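Local coordinates for protein ATP-dependent DNA ligase (Mycobacterium tuberculosis, PDB 6NHX) that uses ATP to seal breaks in double-stranded DNA, acting with Ku in bacterial non-homologous end joining, at residues 27-32 with 122-127; 37-42 with 104-109; 80-83 with 89-92; 129-134 with 140-145. The protein carries 1 engineered substitution. One frame throughout, in Å; residues are numbered along the deposited sequence.

Contact 1 of 4, residues 27-32 with 122-127. Engineered in segment 27-32: Met31 (natural residue Lys). With ATP (adenosine-5'-triphosphate), chain B.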
# COMPACT_ATOMS: atom_id res chain seq x y z
N ALA A 27 -13.99 -4.63 14.48
CA ALA A 27 -13.93 -5.50 13.31
C ALA A 27 -12.50 -5.49 12.79
O ALA A 27 -11.78 -4.51 12.97
CB ALA A 27 -14.89 -5.00 12.24
N PHE A 28 -12.10 -6.59 12.15
CA PHE A 28 -10.73 -6.74 11.67
C PHE A 28 -10.73 -7.07 10.19
O PHE A 28 -11.42 -7.99 9.75
CB PHE A 28 -10.02 -7.84 12.46
CG PHE A 28 -9.99 -7.56 13.93
CD1 PHE A 28 -9.19 -6.55 14.45
CD2 PHE A 28 -10.82 -8.25 14.79
CE1 PHE A 28 -9.20 -6.27 15.80
CE2 PHE A 28 -10.84 -7.97 16.14
CZ PHE A 28 -10.02 -6.98 16.65
N GLU A 29 -9.98 -6.28 9.42
CA GLU A 29 -9.84 -6.48 7.99
C GLU A 29 -8.39 -6.77 7.66
O GLU A 29 -7.47 -6.33 8.37
CB GLU A 29 -10.23 -5.20 7.24
CG GLU A 29 -11.71 -4.84 7.29
CD GLU A 29 -12.02 -3.62 6.43
OE1 GLU A 29 -12.98 -2.91 6.76
OE2 GLU A 29 -11.31 -3.39 5.43
N GLY A 30 -8.16 -7.49 6.57
CA GLY A 30 -6.82 -7.57 6.02
C GLY A 30 -6.33 -6.22 5.53
O GLY A 30 -7.09 -5.38 5.04
N MET A 31 -5.03 -5.99 5.71
CA MET A 31 -4.37 -4.82 5.12
C MET A 31 -3.91 -5.18 3.71
O MET A 31 -3.10 -6.10 3.54
CB MET A 31 -3.17 -4.41 5.97
CG MET A 31 -2.39 -3.26 5.35
SD MET A 31 -0.84 -2.94 6.21
CE MET A 31 -1.46 -2.28 7.76
N TRP A 32 -4.41 -4.44 2.72
CA TRP A 32 -4.15 -4.70 1.30
C TRP A 32 -3.18 -3.66 0.74
O TRP A 32 -3.51 -2.47 0.71
CB TRP A 32 -5.45 -4.68 0.49
CG TRP A 32 -6.59 -5.40 1.15
CD1 TRP A 32 -7.82 -4.88 1.48
CD2 TRP A 32 -6.60 -6.77 1.59
NE1 TRP A 32 -8.60 -5.85 2.08
CE2 TRP A 32 -7.87 -7.01 2.18
CE3 TRP A 32 -5.65 -7.81 1.57
CZ2 TRP A 32 -8.22 -8.26 2.70
CZ3 TRP A 32 -6.01 -9.04 2.10
CH2 TRP A 32 -7.28 -9.26 2.66
N THR A 122 -23.41 6.74 9.60
CA THR A 122 -23.85 5.39 9.92
C THR A 122 -22.67 4.61 10.47
O THR A 122 -21.54 4.74 9.99
CB THR A 122 -24.38 4.74 8.64
OG1 THR A 122 -25.54 5.48 8.22
CG2 THR A 122 -24.76 3.29 8.87
N ARG A 123 -22.92 3.79 11.50
CA ARG A 123 -21.83 3.06 12.15
C ARG A 123 -21.22 2.05 11.20
O ARG A 123 -21.92 1.44 10.37
CB ARG A 123 -22.37 2.31 13.36
CG ARG A 123 -22.84 3.19 14.50
CD ARG A 123 -23.76 2.41 15.43
NE ARG A 123 -24.46 3.29 16.36
CZ ARG A 123 -25.65 3.83 16.14
NH1 ARG A 123 -26.30 3.60 15.00
NH2 ARG A 123 -26.20 4.61 17.05
N TYR A 124 -19.90 1.84 11.35
CA TYR A 124 -19.17 0.92 10.48
C TYR A 124 -19.89 -0.42 10.36
O TYR A 124 -20.01 -0.97 9.27
CB TYR A 124 -17.76 0.72 11.04
CG TYR A 124 -16.99 -0.39 10.35
CD1 TYR A 124 -16.18 -0.13 9.25
CD2 TYR A 124 -17.09 -1.71 10.80
CE1 TYR A 124 -15.50 -1.14 8.61
CE2 TYR A 124 -16.42 -2.74 10.16
CZ TYR A 124 -15.61 -2.45 9.07
OH TYR A 124 -14.94 -3.48 8.44
N GLN A 125 -20.35 -0.97 11.49
CA GLN A 125 -20.96 -2.29 11.47
C GLN A 125 -22.14 -2.32 10.50
O GLN A 125 -22.34 -3.31 9.78
CB GLN A 125 -21.42 -2.64 12.88
CG GLN A 125 -22.17 -3.95 12.99
CD GLN A 125 -22.11 -4.51 14.40
OE1 GLN A 125 -21.03 -4.72 14.94
NE2 GLN A 125 -23.28 -4.74 15.00
N ASP A 126 -22.90 -1.23 10.44
CA ASP A 126 -24.07 -1.17 9.57
C ASP A 126 -23.68 -0.87 8.13
O ASP A 126 -24.30 -1.41 7.20
CB ASP A 126 -25.05 -0.12 10.10
CG ASP A 126 -25.51 -0.41 11.51
OD1 ASP A 126 -25.79 -1.59 11.80
OD2 ASP A 126 -25.59 0.54 12.32
N ARG A 127 -22.69 0.01 7.90
CA ARG A 127 -22.21 0.22 6.54
C ARG A 127 -21.71 -1.09 5.94
O ARG A 127 -21.94 -1.38 4.76
CB ARG A 127 -21.09 1.26 6.51
CG ARG A 127 -21.44 2.61 7.13
CD ARG A 127 -20.46 3.70 6.69
NE ARG A 127 -19.05 3.36 6.98
CZ ARG A 127 -18.40 3.62 8.11
NH1 ARG A 127 -19.02 4.20 9.12
NH2 ARG A 127 -17.13 3.27 8.23
PG ATP B . -0.84 6.10 5.18
O1G ATP B . -1.59 5.53 6.36
O2G ATP B . -0.51 7.58 5.27
O3G ATP B . -1.47 5.71 3.85
PB ATP B . 1.24 4.22 4.33
O1B ATP B . 2.68 4.00 4.74
O2B ATP B . 0.87 4.40 2.87
O3B ATP B . 0.64 5.42 5.22
PA ATP B . 0.71 1.75 5.75
O1A ATP B . 1.34 2.22 7.03
O2A ATP B . 1.35 0.78 4.80
O3A ATP B . 0.33 3.06 4.92
O5' ATP B . -0.83 1.36 6.05
C5' ATP B . -1.59 0.64 5.08
C4' ATP B . -2.18 1.58 4.02
O4' ATP B . -3.09 0.81 3.24
C3' ATP B . -2.97 2.73 4.60
O3' ATP B . -3.00 3.78 3.64
C2' ATP B . -4.34 2.12 4.68
O2' ATP B . -5.38 3.11 4.73
C1' ATP B . -4.42 1.29 3.41
N9 ATP B . -5.24 0.07 3.59
C8 ATP B . -4.92 -1.18 3.19
N7 ATP B . -5.92 -2.06 3.47
C5 ATP B . -6.91 -1.33 4.04
C6 ATP B . -8.22 -1.63 4.60
N6 ATP B . -8.67 -2.89 4.61
N1 ATP B . -8.93 -0.61 5.10
C2 ATP B . -8.49 0.65 5.11
N3 ATP B . -7.29 1.00 4.63
C4 ATP B . -6.47 0.06 4.12
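Tyr124 and Glu29 meet because the tyrosine ring leaves its helix with CG anti to the backbone N (chi1 170°), while Glu29 sets CG beside its own N (chi1 -69°) and runs extended from there. The contact joins the strand leading into motif I, the KxDG signature of the nucleotidyltransferase domain, to the first turn of helix 124-136. The two side chains arrive from opposite directions, and the carboxylate is nearly coplanar with the ring, 26° apart. Tyr124 OH donates to Glu29 OE1 at 2.6 Å; OE1 receives it with its anti lone pair and lies in the plane of the ring, at its edge. Lys168 forms a salt bridge to the same oxygen. Further along the ring, Ala27 CB packs on Tyr124 CE2 at 3.4 Å, an apolar pair that brings strand and helix together.

With OE1 held in this way, OE2 faces the nucleotide and receives an almost straight bond from ATP N6 at 2.8 Å, which makes Tyr124 a second-shell residue of the adenine pocket. Gly30 O takes a second bond from ATP N6 at 3.0 Å. Met31 is an engineered residue at the lysine position of motif I, and its SD lies 3.8 Å from ATP C5'. Beyond it, Trp32 N donates to ATP N7 at 2.9 Å, next to the N6 amino group on the same edge of the base.

Contact 2 of 4, residues 37-42 with 104-109. With ATP (adenosine-5'-triphosphate), chain B.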
# COMPACT_ATOMS: atom_id res chain seq x y z
N LEU A 37 -8.54 4.16 -3.37
CA LEU A 37 -9.44 4.80 -4.31
C LEU A 37 -10.81 4.99 -3.68
O LEU A 37 -11.33 4.10 -3.01
CB LEU A 37 -9.64 3.97 -5.58
CG LEU A 37 -8.46 3.91 -6.55
CD1 LEU A 37 -8.84 3.12 -7.78
CD2 LEU A 37 -7.96 5.31 -6.92
N LEU A 38 -11.40 6.16 -3.93
CA LEU A 38 -12.83 6.37 -3.75
C LEU A 38 -13.47 6.21 -5.12
O LEU A 38 -12.98 6.75 -6.11
CB LEU A 38 -13.12 7.76 -3.17
CG LEU A 38 -12.55 8.00 -1.76
CD1 LEU A 38 -12.85 9.42 -1.32
CD2 LEU A 38 -13.10 7.00 -0.74
N VAL A 39 -14.57 5.45 -5.17
CA VAL A 39 -15.18 5.05 -6.43
C VAL A 39 -16.64 5.50 -6.42
O VAL A 39 -17.41 5.11 -5.54
CB VAL A 39 -15.10 3.53 -6.63
CG1 VAL A 39 -15.86 3.10 -7.90
CG2 VAL A 39 -13.64 3.07 -6.65
N GLU A 40 -17.02 6.30 -7.41
CA GLU A 40 -18.41 6.69 -7.61
C GLU A 40 -18.94 5.92 -8.81
O GLU A 40 -18.40 6.06 -9.91
CB GLU A 40 -18.50 8.18 -7.87
CG GLU A 40 -19.91 8.69 -8.12
CD GLU A 40 -19.89 10.08 -8.67
OE1 GLU A 40 -20.23 11.01 -7.92
OE2 GLU A 40 -19.51 10.24 -9.85
N ALA A 41 -19.98 5.12 -8.60
CA ALA A 41 -20.66 4.42 -9.68
C ALA A 41 -22.06 5.00 -9.85
O ALA A 41 -22.83 5.02 -8.89
CB ALA A 41 -20.74 2.93 -9.35
N ASP A 42 -22.37 5.47 -11.06
CA ASP A 42 -23.67 6.04 -11.37
C ASP A 42 -23.97 5.76 -12.84
O ASP A 42 -23.11 6.01 -13.69
CB ASP A 42 -23.67 7.55 -11.13
CG ASP A 42 -25.07 8.14 -11.06
OD1 ASP A 42 -26.05 7.36 -11.00
OD2 ASP A 42 -25.19 9.38 -11.07
N VAL A 104 -5.78 -5.31 -12.83
CA VAL A 104 -6.02 -4.52 -11.64
C VAL A 104 -7.42 -4.82 -11.13
O VAL A 104 -8.37 -4.86 -11.92
CB VAL A 104 -5.87 -3.02 -11.94
CG1 VAL A 104 -6.28 -2.16 -10.74
CG2 VAL A 104 -4.43 -2.71 -12.38
N GLU A 105 -7.55 -5.04 -9.82
CA GLU A 105 -8.83 -5.24 -9.16
C GLU A 105 -9.10 -4.08 -8.21
O GLU A 105 -8.17 -3.43 -7.72
CB GLU A 105 -8.82 -6.53 -8.35
CG GLU A 105 -8.61 -7.77 -9.19
CD GLU A 105 -8.94 -9.07 -8.50
OE1 GLU A 105 -9.76 -9.08 -7.57
OE2 GLU A 105 -8.40 -10.11 -8.93
N PHE A 106 -10.37 -3.86 -7.92
CA PHE A 106 -10.77 -2.97 -6.84
C PHE A 106 -11.36 -3.83 -5.72
O PHE A 106 -12.32 -4.58 -5.95
CB PHE A 106 -11.78 -1.94 -7.33
CG PHE A 106 -12.29 -1.03 -6.23
CD1 PHE A 106 -11.45 -0.13 -5.59
CD2 PHE A 106 -13.61 -1.10 -5.83
CE1 PHE A 106 -11.93 0.70 -4.59
CE2 PHE A 106 -14.09 -0.28 -4.82
CZ PHE A 106 -13.27 0.61 -4.21
N TRP A 107 -10.75 -3.76 -4.54
CA TRP A 107 -11.26 -4.45 -3.36
C TRP A 107 -11.92 -3.41 -2.47
O TRP A 107 -11.23 -2.57 -1.87
CB TRP A 107 -10.15 -5.18 -2.62
CG TRP A 107 -9.67 -6.44 -3.34
CD1 TRP A 107 -9.99 -6.83 -4.61
CD2 TRP A 107 -8.78 -7.45 -2.83
NE1 TRP A 107 -9.37 -8.02 -4.92
CE2 TRP A 107 -8.63 -8.42 -3.85
CE3 TRP A 107 -8.11 -7.64 -1.62
CZ2 TRP A 107 -7.83 -9.55 -3.68
CZ3 TRP A 107 -7.32 -8.77 -1.47
CH2 TRP A 107 -7.18 -9.71 -2.49
N ALA A 108 -13.24 -3.48 -2.38
CA ALA A 108 -14.01 -2.50 -1.62
C ALA A 108 -14.04 -2.87 -0.15
O ALA A 108 -14.21 -4.05 0.21
CB ALA A 108 -15.44 -2.45 -2.15
N PHE A 109 -13.90 -1.86 0.71
CA PHE A 109 -14.03 -2.07 2.15
C PHE A 109 -14.91 -1.06 2.87
O PHE A 109 -15.09 -1.18 4.09
CB PHE A 109 -12.67 -2.24 2.85
CG PHE A 109 -11.63 -1.20 2.51
CD1 PHE A 109 -11.82 0.15 2.84
CD2 PHE A 109 -10.41 -1.58 1.93
CE1 PHE A 109 -10.84 1.11 2.54
CE2 PHE A 109 -9.43 -0.63 1.63
CZ PHE A 109 -9.64 0.71 1.94
PG ATP B . -0.84 6.10 5.18
O1G ATP B . -1.59 5.53 6.36
O2G ATP B . -0.51 7.58 5.27
O3G ATP B . -1.47 5.71 3.85
PB ATP B . 1.24 4.22 4.33
O1B ATP B . 2.68 4.00 4.74
O2B ATP B . 0.87 4.40 2.87
O3B ATP B . 0.64 5.42 5.22
PA ATP B . 0.71 1.75 5.75
O1A ATP B . 1.34 2.22 7.03
O2A ATP B . 1.35 0.78 4.80
O3A ATP B . 0.33 3.06 4.92
O5' ATP B . -0.83 1.36 6.05
C5' ATP B . -1.59 0.64 5.08
C4' ATP B . -2.18 1.58 4.02
O4' ATP B . -3.09 0.81 3.24
C3' ATP B . -2.97 2.73 4.60
O3' ATP B . -3.00 3.78 3.64
C2' ATP B . -4.34 2.12 4.68
O2' ATP B . -5.38 3.11 4.73
C1' ATP B . -4.42 1.29 3.41
N9 ATP B . -5.24 0.07 3.59
C8 ATP B . -4.92 -1.18 3.19
N7 ATP B . -5.92 -2.06 3.47
C5 ATP B . -6.91 -1.33 4.04
C6 ATP B . -8.22 -1.63 4.60
N6 ATP B . -8.67 -2.89 4.61
N1 ATP B . -8.93 -0.61 5.10
C2 ATP B . -8.49 0.65 5.11
N3 ATP B . -7.29 1.00 4.63
C4 ATP B . -6.47 0.06 4.12
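Val39 and Phe106 meet through carbon alone, and a polar side-chain bond lies beside them within segment 104-109, where Trp107 NE1 donates to Glu105 OE1 at 2.9 Å. Glu105 OE1 lies in the indole plane, but the N-H meets it from above the carboxylate plane. Both segments belong to the antiparallel sheet of the nucleotidyltransferase domain, as second neighbours with strand 74-82 between them. The backbone of Leu37 pairs with Gly79 of that middle strand, and the contact across it is made mainly by side chains, with no hydrogen bond.

Phe106 spans the distance. Its CG stands anti to the backbone N (chi1 177°), and the ring reaches over the middle strand to Val39. There CG2 of Val39 sits over one face in a CH-pi contact, 3.7 Å from the centroid of the Phe106 ring and 20° off the ring normal. The valine and phenylalanine side chains slide past each other in opposite directions, with Val39 CG2 closest to Phe106 CZ at 3.5 Å. Leu37 closes the rim: its O lies near the ring plane, 3.8 Å from Phe106 CE1, and its CB is 4.1 Å from the same carbon. On the opposite face lies the backbone N of Ala108.

Three residues on, the strand enters motif IIIa, whose aromatic residue covers the base. The Phe109 ring lies with one face against adenine: ATP N1 is over its centre, and Phe109 CE2 approaches ATP C6 to 3.4 Å.

Contact 3 of 4, residues 80-83 with 89-92. With ATP (adenosine-5'-triphosphate), chain B.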
# COMPACT_ATOMS: atom_id res chain seq x y z
N GLU A 80 -9.34 -0.41 -2.17
CA GLU A 80 -7.96 -0.42 -2.64
C GLU A 80 -7.93 -0.98 -4.06
O GLU A 80 -8.51 -2.04 -4.32
CB GLU A 80 -7.10 -1.31 -1.74
CG GLU A 80 -5.61 -1.02 -1.80
CD GLU A 80 -5.19 -0.02 -0.74
OE1 GLU A 80 -6.04 0.41 0.05
OE2 GLU A 80 -3.99 0.32 -0.69
N ALA A 81 -7.25 -0.29 -4.97
CA ALA A 81 -6.88 -0.90 -6.24
C ALA A 81 -5.64 -1.75 -6.00
O ALA A 81 -4.68 -1.29 -5.37
CB ALA A 81 -6.59 0.17 -7.28
N VAL A 82 -5.68 -3.00 -6.47
CA VAL A 82 -4.63 -3.97 -6.19
C VAL A 82 -4.23 -4.72 -7.45
O VAL A 82 -5.03 -4.91 -8.38
CB VAL A 82 -5.01 -4.98 -5.08
CG1 VAL A 82 -5.23 -4.28 -3.74
CG2 VAL A 82 -6.26 -5.76 -5.51
N VAL A 83 -2.98 -5.16 -7.45
CA VAL A 83 -2.46 -6.13 -8.39
C VAL A 83 -2.00 -7.32 -7.57
O VAL A 83 -1.20 -7.16 -6.64
CB VAL A 83 -1.31 -5.55 -9.24
CG1 VAL A 83 -0.63 -6.63 -10.09
CG2 VAL A 83 -1.77 -4.40 -10.10
N VAL A 89 -1.75 -12.50 -3.50
CA VAL A 89 -1.76 -11.46 -2.47
C VAL A 89 -1.50 -10.10 -3.13
O VAL A 89 -0.61 -10.01 -4.00
CB VAL A 89 -0.71 -11.77 -1.40
CG1 VAL A 89 -0.62 -10.62 -0.40
CG2 VAL A 89 -1.05 -13.07 -0.69
N PRO A 90 -2.24 -9.05 -2.79
CA PRO A 90 -1.92 -7.71 -3.32
C PRO A 90 -0.45 -7.38 -3.11
O PRO A 90 0.13 -7.64 -2.05
CB PRO A 90 -2.82 -6.79 -2.50
CG PRO A 90 -4.02 -7.65 -2.20
CD PRO A 90 -3.45 -9.03 -1.95
N SER A 91 0.17 -6.84 -4.16
CA SER A 91 1.59 -6.48 -4.14
C SER A 91 1.73 -5.01 -4.50
O SER A 91 1.33 -4.58 -5.58
CB SER A 91 2.36 -7.30 -5.17
OG SER A 91 3.65 -6.74 -5.40
N PHE A 92 2.33 -4.24 -3.60
CA PHE A 92 2.52 -2.82 -3.89
C PHE A 92 3.49 -2.63 -5.05
O PHE A 92 3.24 -1.81 -5.93
CB PHE A 92 3.03 -2.11 -2.64
CG PHE A 92 3.18 -0.65 -2.80
CD1 PHE A 92 4.40 -0.04 -2.59
CD2 PHE A 92 2.09 0.13 -3.17
CE1 PHE A 92 4.55 1.33 -2.74
CE2 PHE A 92 2.23 1.50 -3.33
CZ PHE A 92 3.46 2.09 -3.12
PG ATP B . -0.84 6.10 5.18
O1G ATP B . -1.59 5.53 6.36
O2G ATP B . -0.51 7.58 5.27
O3G ATP B . -1.47 5.71 3.85
PB ATP B . 1.24 4.22 4.33
O1B ATP B . 2.68 4.00 4.74
O2B ATP B . 0.87 4.40 2.87
O3B ATP B . 0.64 5.42 5.22
PA ATP B . 0.71 1.75 5.75
O1A ATP B . 1.34 2.22 7.03
O2A ATP B . 1.35 0.78 4.80
O3A ATP B . 0.33 3.06 4.92
O5' ATP B . -0.83 1.36 6.05
C5' ATP B . -1.59 0.64 5.08
C4' ATP B . -2.18 1.58 4.02
O4' ATP B . -3.09 0.81 3.24
C3' ATP B . -2.97 2.73 4.60
O3' ATP B . -3.00 3.78 3.64
C2' ATP B . -4.34 2.12 4.68
O2' ATP B . -5.38 3.11 4.73
C1' ATP B . -4.42 1.29 3.41
N9 ATP B . -5.24 0.07 3.59
C8 ATP B . -4.92 -1.18 3.19
N7 ATP B . -5.92 -2.06 3.47
C5 ATP B . -6.91 -1.33 4.04
C6 ATP B . -8.22 -1.63 4.60
N6 ATP B . -8.67 -2.89 4.61
N1 ATP B . -8.93 -0.61 5.10
C2 ATP B . -8.49 0.65 5.11
N3 ATP B . -7.29 1.00 4.63
C4 ATP B . -6.47 0.06 4.12
O HOH W 1 -1.47 -4.04 -5.26
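Backbone hydrogen bonding ties Val83 to Ser91 and closes a short loop after strand 74-82. Ser91 N donates to Val83 O at 2.9 Å. The same oxygen is met by a CA-H...O contact from Pro90 CA at 3.4 Å, so two neighbouring residues of the returning chain converge on one carbonyl.

A water continues this pairing where the two backbones stand too far apart to bond directly. It accepts from Val83 N at 2.9 Å and is hydrogen-bonded to Ser91 O at 2.9 Å, so Val83 and Ser91 are joined a second time, through the water.

The apolar share belongs to Val82 and Pro90, which lie side by side and point the same way. Val82 CG1, anti to the carbonyl carbon (chi1 -64°), rests against Pro90 CB at 3.7 Å, and Pro90 CG is scarcely farther from Val82 CG1. Trp107 of the neighbouring strand touches both side chains.

Capping follows directly along the chain. Ser91 is the N-cap of helix 92-96, and its OG accepts a hydrogen bond from Gln94 N, capping the first turn.

At the other end of the strand segment, Glu80 bends at chi2 (92°) and brings OE1 to 3.6 Å from ATP N9, near the adenine-ribose junction. The loop itself passes close to Asp33, a probable manganese ligand, whose side chain is about 5 Å from that of Pro90. A strand carrying Asp-Gly-Glu and presenting its glutamate to the nucleotide pocket is typical of motif III in covalent nucleotidyltransferases.

Contact 4 of 4, residues 129-134 with 140-145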
# COMPACT_ATOMS: atom_id res chain seq x y z
N LYS A 129 -22.66 -4.23 6.62
CA LYS A 129 -23.76 -5.11 6.24
C LYS A 129 -24.39 -4.65 4.93
O LYS A 129 -24.73 -5.47 4.07
CB LYS A 129 -24.80 -5.19 7.36
CG LYS A 129 -24.27 -5.87 8.61
CD LYS A 129 -24.98 -7.18 8.91
CE LYS A 129 -24.26 -7.95 10.01
NZ LYS A 129 -23.04 -8.65 9.51
N LEU A 130 -24.52 -3.33 4.75
CA LEU A 130 -25.06 -2.84 3.48
C LEU A 130 -24.12 -3.14 2.32
O LEU A 130 -24.56 -3.50 1.22
CB LEU A 130 -25.29 -1.33 3.56
CG LEU A 130 -26.39 -0.85 4.49
CD1 LEU A 130 -26.37 0.68 4.51
CD2 LEU A 130 -27.74 -1.35 4.03
N LEU A 131 -22.81 -2.97 2.54
CA LEU A 131 -21.83 -3.28 1.50
C LEU A 131 -21.86 -4.76 1.14
O LEU A 131 -21.83 -5.12 -0.04
CB LEU A 131 -20.45 -2.88 2.01
CG LEU A 131 -19.25 -3.19 1.13
CD1 LEU A 131 -19.36 -2.45 -0.20
CD2 LEU A 131 -17.96 -2.84 1.88
N GLU A 132 -21.93 -5.63 2.15
CA GLU A 132 -21.94 -7.06 1.90
C GLU A 132 -23.17 -7.45 1.08
O GLU A 132 -23.07 -8.24 0.14
CB GLU A 132 -21.95 -7.84 3.22
CG GLU A 132 -20.75 -7.67 4.10
CD GLU A 132 -20.96 -8.33 5.45
OE1 GLU A 132 -19.96 -8.59 6.14
OE2 GLU A 132 -22.13 -8.60 5.81
N THR A 133 -24.33 -6.88 1.43
CA THR A 133 -25.55 -7.15 0.68
C THR A 133 -25.40 -6.72 -0.78
O THR A 133 -25.77 -7.45 -1.70
CB THR A 133 -26.75 -6.43 1.32
OG1 THR A 133 -26.95 -6.93 2.65
CG2 THR A 133 -28.03 -6.64 0.50
N LEU A 134 -24.87 -5.52 -0.99
CA LEU A 134 -24.65 -5.02 -2.34
C LEU A 134 -23.73 -5.94 -3.13
O LEU A 134 -23.99 -6.27 -4.29
CB LEU A 134 -24.06 -3.61 -2.27
CG LEU A 134 -23.76 -2.95 -3.62
CD1 LEU A 134 -25.04 -2.77 -4.43
CD2 LEU A 134 -23.04 -1.61 -3.45
N LEU A 140 -19.07 -6.74 -7.51
CA LEU A 140 -18.19 -6.00 -6.62
C LEU A 140 -17.49 -6.96 -5.68
O LEU A 140 -18.10 -7.89 -5.13
CB LEU A 140 -19.05 -5.03 -5.82
CG LEU A 140 -18.39 -4.01 -4.90
CD1 LEU A 140 -17.44 -3.10 -5.65
CD2 LEU A 140 -19.48 -3.19 -4.24
N THR A 141 -16.19 -6.73 -5.47
CA THR A 141 -15.33 -7.57 -4.63
C THR A 141 -15.20 -6.95 -3.24
O THR A 141 -14.60 -5.87 -3.09
CB THR A 141 -13.96 -7.72 -5.30
OG1 THR A 141 -14.14 -8.22 -6.63
CG2 THR A 141 -13.06 -8.67 -4.51
N VAL A 142 -15.73 -7.62 -2.23
CA VAL A 142 -15.68 -7.17 -0.84
C VAL A 142 -15.07 -8.27 0.00
O VAL A 142 -15.75 -9.21 0.43
CB VAL A 142 -17.08 -6.78 -0.32
CG1 VAL A 142 -16.97 -6.39 1.16
CG2 VAL A 142 -17.64 -5.63 -1.13
N PRO A 143 -13.78 -8.18 0.32
CA PRO A 143 -13.17 -9.18 1.20
C PRO A 143 -13.87 -9.23 2.55
O PRO A 143 -14.23 -8.20 3.12
CB PRO A 143 -11.72 -8.70 1.34
CG PRO A 143 -11.44 -7.98 0.05
CD PRO A 143 -12.78 -7.31 -0.32
N GLU A 144 -14.04 -10.44 3.06
CA GLU A 144 -14.70 -10.65 4.34
C GLU A 144 -13.84 -10.17 5.51
O GLU A 144 -12.61 -10.03 5.43
CB GLU A 144 -15.04 -12.13 4.51
CG GLU A 144 -16.09 -12.64 3.54
CD GLU A 144 -16.30 -14.14 3.62
OE1 GLU A 144 -17.28 -14.65 3.02
OE2 GLU A 144 -15.48 -14.83 4.27
N LEU A 145 -14.52 -9.96 6.63
CA LEU A 145 -13.82 -9.64 7.87
C LEU A 145 -13.10 -10.87 8.40
O LEU A 145 -13.48 -12.02 8.10
CB LEU A 145 -14.82 -9.16 8.91
CG LEU A 145 -15.61 -7.89 8.58
CD1 LEU A 145 -16.53 -7.52 9.74
CD2 LEU A 145 -14.65 -6.75 8.27
O HOH W 2 -17.33 -10.44 6.57
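Helix 124-136 of the nucleotidyltransferase domain is covered along one side by the extended chain that follows it, and Leu131 and Val142 form the middle of this helix-to-loop packing. Both valine methyls engage the leucine. Val142 CG2 sits 3.7 Å from Leu131 CG and about as close to Leu131 CD1, while Val142 CG1 approaches Leu131 CD2 at 3.8 Å. The branched end of Leu131 reaches the valine because CG stands anti to the backbone N (chi1 176°), which carries the methyls away from the helix axis toward residues 140-145.

One turn on, Leu134 has the same torsions and meets Leu140. Its CD2 is 4.0 Å from Leu140 CD2, and that methyl also lies 4.1 Å from Leu131 CD1. Leu140 thus fits against two leucines, crossing Leu131 at about a right angle. Leu77 of strand 74-82 touches both Leu131 and Leu140, so this apolar cluster continues into the antiparallel sheet.

Toward the surface the contact becomes polar and indirect. A water donates to Glu132 OE1 at 3.2 Å and accepts from Leu145 N at 2.9 Å. The side chain of Arg128 adds a bond to Pro143 O, and Thr141 pairs by backbone with Ala108 of strand 105-114. The arrangement is typical of the nucleotidyltransferase domain, where a helix packs by its leucines on an antiparallel sheet and the extended chain after it lies along one side.

All four contacts are buried, though contact 4 has polar, water-linked groups toward the surface. Contacts 2 and 3 share the antiparallel sheet, with strand 74-82 lying between the strands of contact 2; contacts 1 and 4 share helix 124-136. Contacts 1, 2 and 3 each reach ATP, by hydrogen bonds to adenine, by an aromatic face and by a carboxylate respectively, whereas the side chain of Val142 in contact 4 is about 10 Å from ATP. Their chemistry differs accordingly: contact 1 turns on a tyrosine-carboxylate bond, contacts 2 and 4 on apolar packing, and contact 3 on backbone and water bonding. Trp32 and Trp107 connect contacts 1 and 2, and Leu145 of contact 4 packs on Glu29 and Tyr124 of contact 1.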